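PDB 3HDQ: UDP-galactopyranose mutase from Deinococcus radiodurans, which probably interconverts UDP-galactopyranose and UDP-galactofuranose, with a bound FAD as cofactor. Local coordinates for residues A[75-80]-A[313-318]; A[118-123]-A[130-135]; A[287-292]-A[320-325]. All coordinates share one frame; numbering follows the deposited sequence.

Interaction 1: residues A[75-80]-A[313-318]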
loop_
_atom_site.group_PDB
_atom_site.type_symbol
_atom_site.label_atom_id
_atom_site.label_comp_id
_atom_site.label_asym_id
_atom_site.label_seq_id
_atom_site.Cartn_x
_atom_site.Cartn_y
_atom_site.Cartn_z
ATOM N N ALA A 75 -11.979 -6.749 -5.229
ATOM C CA ALA A 75 -12.109 -8.163 -5.588
ATOM C C ALA A 75 -10.791 -8.925 -5.486
ATOM O O ALA A 75 -10.758 -10.138 -5.694
ATOM C CB ALA A 75 -12.689 -8.303 -6.987
ATOM N N GLY A 76 -9.706 -8.214 -5.190
ATOM C CA GLY A 76 -8.392 -8.830 -5.129
ATOM C C GLY A 76 -7.671 -8.902 -6.470
ATOM O O GLY A 76 -6.776 -9.726 -6.653
ATOM N N VAL A 77 -8.064 -8.053 -7.419
ATOM C CA VAL A 77 -7.371 -7.991 -8.704
ATOM C C VAL A 77 -6.369 -6.828 -8.718
ATOM O O VAL A 77 -6.707 -5.710 -8.358
ATOM C CB VAL A 77 -8.362 -7.845 -9.888
ATOM C CG1 VAL A 77 -7.605 -7.768 -11.221
ATOM C CG2 VAL A 77 -9.350 -9.004 -9.905
ATOM N N LEU A 78 -5.133 -7.108 -9.112
ATOM C CA LEU A 78 -4.114 -6.075 -9.262
ATOM C C LEU A 78 -4.460 -5.142 -10.422
ATOM O O LEU A 78 -4.555 -5.588 -11.556
ATOM C CB LEU A 78 -2.753 -6.725 -9.507
ATOM C CG LEU A 78 -1.528 -5.811 -9.608
ATOM C CD1 LEU A 78 -1.314 -5.015 -8.310
ATOM C CD2 LEU A 78 -0.300 -6.637 -9.945
ATOM N N ILE A 79 -4.664 -3.853 -10.139
ATOM C CA ILE A 79 -5.056 -2.880 -11.166
ATOM C C ILE A 79 -4.177 -1.634 -11.172
ATOM O O ILE A 79 -3.379 -1.405 -10.253
ATOM C CB ILE A 79 -6.479 -2.365 -10.941
ATOM C CG1 ILE A 79 -6.515 -1.565 -9.629
ATOM C CG2 ILE A 79 -7.469 -3.514 -10.962
ATOM C CD1 ILE A 79 -7.759 -0.782 -9.393
ATOM N N HIS A 80 -4.338 -0.825 -12.212
ATOM C CA HIS A 80 -3.710 0.500 -12.263
ATOM C C HIS A 80 -4.794 1.567 -12.170
ATOM O O HIS A 80 -5.527 1.804 -13.134
ATOM C CB HIS A 80 -2.918 0.687 -13.557
ATOM C CG HIS A 80 -1.965 -0.431 -13.852
ATOM N ND1 HIS A 80 -1.248 -0.507 -15.027
ATOM C CD2 HIS A 80 -1.622 -1.525 -13.129
ATOM C CE1 HIS A 80 -0.497 -1.594 -15.014
ATOM N NE2 HIS A 80 -0.705 -2.230 -13.872
ATOM N N THR A 313 -0.766 -7.934 -16.203
ATOM C CA THR A 313 -0.082 -8.403 -15.000
ATOM C C THR A 313 0.226 -9.897 -15.029
ATOM O O THR A 313 1.103 -10.369 -14.317
ATOM C CB THR A 313 -0.932 -8.143 -13.740
ATOM O OG1 THR A 313 -2.125 -8.936 -13.805
ATOM C CG2 THR A 313 -1.310 -6.666 -13.647
ATOM N N GLY A 314 -0.503 -10.643 -15.844
ATOM C CA GLY A 314 -0.406 -12.090 -15.798
ATOM C C GLY A 314 -1.055 -12.704 -14.558
ATOM O O GLY A 314 -0.962 -13.901 -14.353
ATOM N N GLN A 315 -1.706 -11.896 -13.721
ATOM C CA GLN A 315 -2.371 -12.431 -12.531
ATOM C C GLN A 315 -3.397 -13.514 -12.869
ATOM O O GLN A 315 -4.134 -13.397 -13.846
ATOM C CB GLN A 315 -3.070 -11.320 -11.734
ATOM C CG GLN A 315 -3.667 -11.790 -10.410
ATOM C CD GLN A 315 -4.480 -10.720 -9.702
ATOM O OE1 GLN A 315 -4.802 -9.672 -10.275
ATOM N NE2 GLN A 315 -4.819 -10.983 -8.439
ATOM N N ARG A 316 -3.452 -14.553 -12.039
ATOM C CA ARG A 316 -4.512 -15.560 -12.114
ATOM C C ARG A 316 -5.633 -15.235 -11.117
ATOM O O ARG A 316 -5.359 -14.924 -9.968
ATOM C CB ARG A 316 -3.936 -16.944 -11.808
ATOM C CG ARG A 316 -4.945 -18.064 -11.959
ATOM C CD ARG A 316 -4.404 -19.401 -11.473
ATOM N NE ARG A 316 -5.498 -20.345 -11.255
ATOM C CZ ARG A 316 -5.348 -21.659 -11.121
ATOM N NH1 ARG A 316 -4.139 -22.205 -11.187
ATOM N NH2 ARG A 316 -6.410 -22.427 -10.923
ATOM N N HIS A 317 -6.888 -15.326 -11.546
ATOM C CA HIS A 317 -8.012 -14.937 -10.703
ATOM C C HIS A 317 -9.292 -15.404 -11.397
ATOM O O HIS A 317 -9.322 -15.506 -12.616
ATOM C CB HIS A 317 -8.026 -13.413 -10.550
ATOM C CG HIS A 317 -8.850 -12.908 -9.403
ATOM N ND1 HIS A 317 -10.230 -12.910 -9.412
ATOM C CD2 HIS A 317 -8.485 -12.332 -8.229
ATOM C CE1 HIS A 317 -10.679 -12.380 -8.288
ATOM N NE2 HIS A 317 -9.640 -12.015 -7.554
ATOM N N HIS A 318 -10.347 -15.685 -10.641
ATOM C CA HIS A 318 -11.569 -16.211 -11.257
ATOM C C HIS A 318 -12.472 -15.089 -11.749
ATOM O O HIS A 318 -13.415 -15.324 -12.500
ATOM C CB HIS A 318 -12.331 -17.148 -10.306
ATOM C CG HIS A 318 -12.987 -16.441 -9.168
ATOM N ND1 HIS A 318 -12.270 -15.828 -8.163
ATOM C CD2 HIS A 318 -14.295 -16.237 -8.880
ATOM C CE1 HIS A 318 -13.108 -15.280 -7.300
ATOM N NE2 HIS A 318 -14.343 -15.514 -7.712
HETATM O O HOH W 1 -4.373 -8.179 -12.579
#

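Interaction 2: residues A[118-123]-A[130-135]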
loop_
_atom_site.group_PDB
_atom_site.type_symbol
_atom_site.label_atom_id
_atom_site.label_comp_id
_atom_site.label_asym_id
_atom_site.label_seq_id
_atom_site.Cartn_x
_atom_site.Cartn_y
_atom_site.Cartn_z
ATOM N N GLN A 118 -15.027 -4.667 -36.579
ATOM C CA GLN A 118 -13.997 -5.686 -36.452
ATOM C C GLN A 118 -12.943 -5.222 -35.464
ATOM O O GLN A 118 -12.772 -4.021 -35.250
ATOM C CB GLN A 118 -13.294 -5.896 -37.791
ATOM C CG GLN A 118 -14.177 -6.313 -38.927
ATOM C CD GLN A 118 -13.528 -6.008 -40.267
ATOM O OE1 GLN A 118 -13.898 -5.043 -40.935
ATOM N NE2 GLN A 118 -12.535 -6.805 -40.649
ATOM N N LEU A 119 -12.207 -6.174 -34.895
ATOM C CA LEU A 119 -11.047 -5.852 -34.066
ATOM C C LEU A 119 -9.762 -6.037 -34.866
ATOM O O LEU A 119 -9.375 -7.156 -35.205
ATOM C CB LEU A 119 -11.038 -6.693 -32.789
ATOM C CG LEU A 119 -12.251 -6.425 -31.897
ATOM C CD1 LEU A 119 -12.261 -7.362 -30.686
ATOM C CD2 LEU A 119 -12.277 -4.959 -31.467
ATOM N N LEU A 120 -9.113 -4.921 -35.169
ATOM C CA LEU A 120 -7.987 -4.898 -36.088
ATOM C C LEU A 120 -6.739 -4.377 -35.402
ATOM O O LEU A 120 -6.827 -3.490 -34.572
ATOM C CB LEU A 120 -8.334 -3.992 -37.281
ATOM C CG LEU A 120 -8.880 -4.614 -38.573
ATOM C CD1 LEU A 120 -9.482 -5.991 -38.328
ATOM C CD2 LEU A 120 -9.887 -3.674 -39.231
ATOM N N PRO A 121 -5.563 -4.901 -35.776
ATOM C CA PRO A 121 -4.317 -4.437 -35.164
ATOM C C PRO A 121 -4.078 -2.942 -35.376
ATOM O O PRO A 121 -4.240 -2.426 -36.489
ATOM C CB PRO A 121 -3.235 -5.237 -35.907
ATOM C CG PRO A 121 -3.948 -6.400 -36.504
ATOM C CD PRO A 121 -5.328 -5.931 -36.803
ATOM N N ILE A 122 -3.714 -2.263 -34.296
ATOM C CA ILE A 122 -3.120 -0.930 -34.353
ATOM C C ILE A 122 -1.857 -1.077 -33.522
ATOM O O ILE A 122 -1.903 -1.672 -32.447
ATOM C CB ILE A 122 -4.069 0.146 -33.755
ATOM C CG1 ILE A 122 -3.434 1.532 -33.807
ATOM C CG2 ILE A 122 -4.465 -0.196 -32.324
ATOM C CD1 ILE A 122 -3.694 2.266 -35.095
ATOM N N PRO A 123 -0.706 -0.601 -34.025
ATOM C CA PRO A 123 -0.419 0.122 -35.272
ATOM C C PRO A 123 -1.004 -0.543 -36.521
ATOM O O PRO A 123 -1.091 -1.765 -36.582
ATOM C CB PRO A 123 1.112 0.078 -35.360
ATOM C CG PRO A 123 1.581 -0.143 -34.010
ATOM C CD PRO A 123 0.529 -0.950 -33.303
ATOM N N ASN A 130 -5.270 -5.791 -45.146
ATOM C CA ASN A 130 -5.927 -6.932 -45.754
ATOM C C ASN A 130 -7.301 -7.193 -45.136
ATOM O O ASN A 130 -8.280 -7.359 -45.846
ATOM C CB ASN A 130 -5.028 -8.173 -45.688
ATOM C CG ASN A 130 -3.896 -8.127 -46.720
ATOM O OD1 ASN A 130 -3.978 -7.399 -47.712
ATOM N ND2 ASN A 130 -2.842 -8.905 -46.488
ATOM N N ARG A 131 -7.385 -7.190 -43.813
ATOM C CA ARG A 131 -8.634 -7.538 -43.166
ATOM C C ARG A 131 -9.701 -6.472 -43.362
ATOM O O ARG A 131 -10.891 -6.792 -43.489
ATOM C CB ARG A 131 -8.421 -7.864 -41.677
ATOM C CG ARG A 131 -7.637 -9.163 -41.432
ATOM C CD ARG A 131 -7.450 -9.452 -39.944
ATOM N NE ARG A 131 -8.744 -9.547 -39.273
ATOM C CZ ARG A 131 -8.942 -9.387 -37.966
ATOM N NH1 ARG A 131 -7.924 -9.118 -37.145
ATOM N NH2 ARG A 131 -10.173 -9.492 -37.479
ATOM N N LEU A 132 -9.281 -5.210 -43.397
ATOM C CA LEU A 132 -10.224 -4.104 -43.495
ATOM C C LEU A 132 -10.894 -4.053 -44.865
ATOM O O LEU A 132 -12.108 -3.869 -44.957
ATOM C CB LEU A 132 -9.540 -2.759 -43.193
ATOM C CG LEU A 132 -10.482 -1.541 -43.190
ATOM C CD1 LEU A 132 -11.457 -1.620 -42.027
ATOM C CD2 LEU A 132 -9.714 -0.230 -43.138
ATOM N N TYR A 133 -10.103 -4.215 -45.926
ATOM C CA TYR A 133 -10.600 -4.026 -47.294
ATOM C C TYR A 133 -10.842 -5.341 -48.041
ATOM O O TYR A 133 -11.293 -5.339 -49.190
ATOM C CB TYR A 133 -9.618 -3.182 -48.106
ATOM C CG TYR A 133 -9.415 -1.769 -47.609
ATOM C CD1 TYR A 133 -10.497 -0.901 -47.452
ATOM C CD2 TYR A 133 -8.139 -1.286 -47.330
ATOM C CE1 TYR A 133 -10.316 0.406 -46.999
ATOM C CE2 TYR A 133 -7.951 0.024 -46.878
ATOM C CZ TYR A 133 -9.042 0.857 -46.721
ATOM O OH TYR A 133 -8.868 2.144 -46.293
ATOM N N GLY A 134 -10.532 -6.459 -47.392
ATOM C CA GLY A 134 -10.632 -7.763 -48.024
ATOM C C GLY A 134 -9.559 -8.007 -49.078
ATOM O O GLY A 134 -9.812 -8.680 -50.076
ATOM N N LEU A 135 -8.362 -7.463 -48.867
ATOM C CA LEU A 135 -7.271 -7.626 -49.832
ATOM C C LEU A 135 -6.373 -8.811 -49.493
ATOM O O LEU A 135 -6.544 -9.457 -48.462
ATOM C CB LEU A 135 -6.415 -6.356 -49.923
ATOM C CG LEU A 135 -7.088 -5.052 -50.353
ATOM C CD1 LEU A 135 -6.173 -3.854 -50.100
ATOM C CD2 LEU A 135 -7.509 -5.102 -51.811
HETATM O O HOH W 2 -14.194 -3.299 -43.311
HETATM O O HOH W 3 -9.560 -9.725 -34.161
#

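Interaction 3: residues A[287-292]-A[320-325]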
loop_
_atom_site.group_PDB
_atom_site.type_symbol
_atom_site.label_atom_id
_atom_site.label_comp_id
_atom_site.label_asym_id
_atom_site.label_seq_id
_atom_site.Cartn_x
_atom_site.Cartn_y
_atom_site.Cartn_z
ATOM N N GLU A 287 -13.420 -14.989 -16.209
ATOM C CA GLU A 287 -11.971 -14.967 -16.237
ATOM C C GLU A 287 -11.425 -13.938 -17.215
ATOM O O GLU A 287 -10.353 -13.385 -17.008
ATOM C CB GLU A 287 -11.432 -16.341 -16.583
ATOM C CG GLU A 287 -11.775 -17.369 -15.537
ATOM C CD GLU A 287 -10.636 -18.319 -15.299
ATOM O OE1 GLU A 287 -9.780 -18.441 -16.205
ATOM O OE2 GLU A 287 -10.589 -18.924 -14.206
ATOM N N GLN A 288 -12.158 -13.678 -18.282
ATOM C CA GLN A 288 -11.613 -12.849 -19.340
ATOM C C GLN A 288 -12.700 -12.151 -20.111
ATOM O O GLN A 288 -13.634 -12.780 -20.586
ATOM C CB GLN A 288 -10.786 -13.691 -20.298
ATOM C CG GLN A 288 -10.207 -12.893 -21.436
ATOM C CD GLN A 288 -9.099 -13.637 -22.137
ATOM O OE1 GLN A 288 -8.220 -14.201 -21.488
ATOM N NE2 GLN A 288 -9.127 -13.641 -23.463
ATOM N N LEU A 289 -12.562 -10.844 -20.242
ATOM C CA LEU A 289 -13.544 -10.047 -20.931
ATOM C C LEU A 289 -13.075 -9.704 -22.339
ATOM O O LEU A 289 -13.871 -9.689 -23.272
ATOM C CB LEU A 289 -13.802 -8.761 -20.148
ATOM C CG LEU A 289 -15.058 -7.996 -20.553
ATOM C CD1 LEU A 289 -16.279 -8.873 -20.310
ATOM C CD2 LEU A 289 -15.153 -6.715 -19.758
ATOM N N LEU A 290 -11.785 -9.424 -22.491
ATOM C CA LEU A 290 -11.271 -8.911 -23.755
ATOM C C LEU A 290 -10.317 -9.915 -24.359
ATOM O O LEU A 290 -9.747 -10.731 -23.643
ATOM C CB LEU A 290 -10.521 -7.584 -23.554
ATOM C CG LEU A 290 -11.194 -6.420 -22.822
ATOM C CD1 LEU A 290 -10.270 -5.183 -22.773
ATOM C CD2 LEU A 290 -12.507 -6.058 -23.471
ATOM N N PRO A 291 -10.124 -9.841 -25.682
ATOM C CA PRO A 291 -9.145 -10.681 -26.378
ATOM C C PRO A 291 -7.689 -10.213 -26.237
ATOM O O PRO A 291 -6.814 -11.046 -26.413
ATOM C CB PRO A 291 -9.597 -10.618 -27.843
ATOM C CG PRO A 291 -10.378 -9.350 -27.957
ATOM C CD PRO A 291 -10.965 -9.059 -26.607
ATOM N N THR A 292 -7.425 -8.937 -25.944
ATOM C CA THR A 292 -6.047 -8.473 -25.668
ATOM C C THR A 292 -6.058 -7.517 -24.499
ATOM O O THR A 292 -7.115 -7.227 -23.947
ATOM C CB THR A 292 -5.411 -7.644 -26.813
ATOM O OG1 THR A 292 -6.411 -6.802 -27.407
ATOM C CG2 THR A 292 -4.782 -8.503 -27.851
ATOM N N THR A 320 -12.307 -10.741 -13.214
ATOM C CA THR A 320 -11.447 -9.875 -13.992
ATOM C C THR A 320 -11.856 -8.425 -13.780
ATOM O O THR A 320 -13.041 -8.124 -13.617
ATOM C CB THR A 320 -11.468 -10.243 -15.502
ATOM O OG1 THR A 320 -10.438 -9.528 -16.188
ATOM C CG2 THR A 320 -12.799 -9.910 -16.127
ATOM N N SER A 321 -10.869 -7.535 -13.743
ATOM C CA SER A 321 -11.133 -6.105 -13.611
ATOM C C SER A 321 -10.647 -5.321 -14.828
ATOM O O SER A 321 -9.547 -5.549 -15.342
ATOM C CB SER A 321 -10.483 -5.536 -12.345
ATOM O OG SER A 321 -11.088 -6.059 -11.190
ATOM N N VAL A 322 -11.475 -4.380 -15.264
ATOM C CA VAL A 322 -11.173 -3.557 -16.424
ATOM C C VAL A 322 -11.367 -2.078 -16.097
ATOM O O VAL A 322 -12.047 -1.730 -15.125
ATOM C CB VAL A 322 -12.090 -3.914 -17.616
ATOM C CG1 VAL A 322 -11.970 -5.377 -17.958
ATOM C CG2 VAL A 322 -13.541 -3.546 -17.305
ATOM N N VAL A 323 -10.774 -1.220 -16.926
ATOM C CA VAL A 323 -10.961 0.218 -16.815
ATOM C C VAL A 323 -11.309 0.850 -18.167
ATOM O O VAL A 323 -10.687 0.542 -19.191
ATOM C CB VAL A 323 -9.706 0.915 -16.238
ATOM C CG1 VAL A 323 -8.516 0.761 -17.186
ATOM C CG2 VAL A 323 -9.999 2.384 -15.971
ATOM N N TYR A 324 -12.310 1.726 -18.145
ATOM C CA TYR A 324 -12.685 2.575 -19.278
ATOM C C TYR A 324 -12.186 4.004 -19.047
ATOM O O TYR A 324 -12.447 4.590 -17.999
ATOM C CB TYR A 324 -14.207 2.615 -19.421
ATOM C CG TYR A 324 -14.822 1.288 -19.827
ATOM C CD1 TYR A 324 -15.123 1.021 -21.153
ATOM C CD2 TYR A 324 -15.106 0.310 -18.879
ATOM C CE1 TYR A 324 -15.685 -0.183 -21.527
ATOM C CE2 TYR A 324 -15.673 -0.905 -19.244
ATOM C CZ TYR A 324 -15.958 -1.143 -20.571
ATOM O OH TYR A 324 -16.510 -2.340 -20.955
ATOM N N GLU A 325 -11.482 4.566 -20.028
ATOM C CA GLU A 325 -10.974 5.930 -19.922
ATOM C C GLU A 325 -11.803 6.957 -20.695
ATOM O O GLU A 325 -11.996 6.838 -21.906
ATOM C CB GLU A 325 -9.532 6.015 -20.420
ATOM C CG GLU A 325 -8.520 5.288 -19.592
ATOM C CD GLU A 325 -7.188 5.209 -20.302
ATOM O OE1 GLU A 325 -6.775 4.083 -20.639
ATOM O OE2 GLU A 325 -6.569 6.269 -20.547
#

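Interaction 1: residues A[75-80]-A[313-318]
The primary amide of Gln315 grips the backbone of residues 75-80 at two points, Gly76 O and Leu78 N, on either side of Val77 in the sequence. Gln315 NE2 donates to Gly76 O at 2.9 Å, in the plane of that carbonyl and close to the plane of the amide itself. Gln315 OE1 accepts from Leu78 N at 2.8 Å, so the flat group spans Val77 and cannot easily turn over. The reach comes from an extended side chain whose CG lies anti to the backbone N (chi1 -174°). A water binds Gln315 OE1, Leu78 O and Thr313 OG1 together, giving the amide oxygen a second hydrogen bond. Were an alanine here, Gly76 O and Leu78 N would probably both lose their mate across the contact, and the water would keep two of these three protein partners.

Farther along, His317 NE2 donates to Ala75 O at 2.9 Å from above the carbonyl plane, a bent bond, while its ND1 is engaged by Gln319 N. Val77 CG2 sits over one face of the His317 imidazole in a CH-pi contact, 3.8 Å from the ring centroid and nearly on its normal. At the other end Leu78 CD2 packs against Thr313 CG2 at 3.8 Å. Thr313 OG1 also accepts from Gln315 N at 3.0 Å, an ST turn that shapes the chain as it leaves helix 309-313 through Gly314 with positive phi.

The two segments run nearly antiparallel. Strand 78-79 pairs with strand 71-72, whose Tyr72 touches Gln315; Val77 and Ile79 rest on strand 320-336, and beyond His317 the neighbouring His318 packs against Arg316 of the second subunit.

Interaction 2: residues A[118-123]-A[130-135]
Leu119 O is gripped by both the guanidinium of Arg131 and a water. The water donates to Leu119 O at 2.8 Å, whereas the bond from Arg131 NH1 to Leu119 O, at 3.1 Å, is bent and weak; the same water also makes a weak contact with Arg131 NH2. The arginine chain, bent at chi3 (58°), reaches across from the helix and turns its guanidinium over Leu120. Leu120 CD1 lies over the centre of one face of that group, 3.5 Å from Arg131 CZ, the two side chains running past each other in opposite directions. Pro121 CD adds a looser touch beside NH1.

Residues 118-122 form an outermost strand of the mixed sheet, the second arm of a beta hairpin with strand 111-115, and helix 126-133 comes back across it directly after the connecting loop. Pro121 O, bonded to Thr128 OG1, helps tie strand to helix near that turn. The strand runs on to Ile122, which touches the bound UDP-galactose, and the side chain of Leu132 comes within about 4 Å of that of Phe175, a residue of the nucleotide site.

Leu120 has a second branch to offer: Leu120 CD2 meets Leu132 CD1 at 3.8 Å, the side chains crossing at about a right angle. One leucine thus packs its two methyls on consecutive helix residues, one polar and one apolar. Gln118 reaches from the strand to the helix backbone. Gln118 NE2 donates to Arg131 O at 3.3 Å in a nearly straight but long bond (166°), entering well above the carbonyl plane, with the acceptor in the plane of the glutamine amide. A second water lies between Gln118 OE1, at 3.0 Å, and Leu132 O, at 2.7 Å, and probably bridges the amide to the last turn of the helix.

Interaction 3: residues A[287-292]-A[320-325]
Thr320 CB lies over one face of the flat peptide group that joins Glu287 to Gln288, 3.7 Å from Glu287 O, a carbonyl oxygen that is also bonded by Lys310 NZ. The loop 287-292, which joins strands 274-284 and 294-296 of the mixed sheet, lies here against one face of the long strand 320-336, on Thr320 and Val322, two residues apart along it. Farther along that strand the ring of Tyr324 meets Tyr303 edge-to-face.

The junction is mainly apolar. Leu289, with CG anti to its own N (chi1 -165°), presents CD2 to Val322 CG1, so that Leu289 CD2 and Val322 CG1 stand 3.9 Å apart, the two side chains crossing at about a right angle. Leu289 CB stands 4.3 Å from Thr320 CG2, a methyl that also approaches Leu289 N.

No hydrogen bond links the two segments directly; Glu308 of strand 305-308 does so indirectly. Its OE2 receives Leu290 N, while its OE1 accepts both from Leu289 N in the loop and from Thr320 OG1 on the strand.

In the fold
Interactions 1 and 3 adjoin, with centres 11 Å apart: Val77 CB meets Ser321 OG at 3.5 Å, and their segments alternate along the chain. Interaction 2 stands farther off, its nearest atoms about 17 Å from interaction 1, but it reaches interaction 3 through Leu119 CD1 and Pro291 CG, 3.9 Å apart. The loop 287-292 thus connects the two regions, and interactions 2 and 3 share the mixed sheet. In interaction 1 the side chain of His80 is about 7 Å from FAD. Farther along the strands that bear the other two contacts, Glu325 touches FAD and Ile122 the UDP-galactose, though neither takes part in its contact.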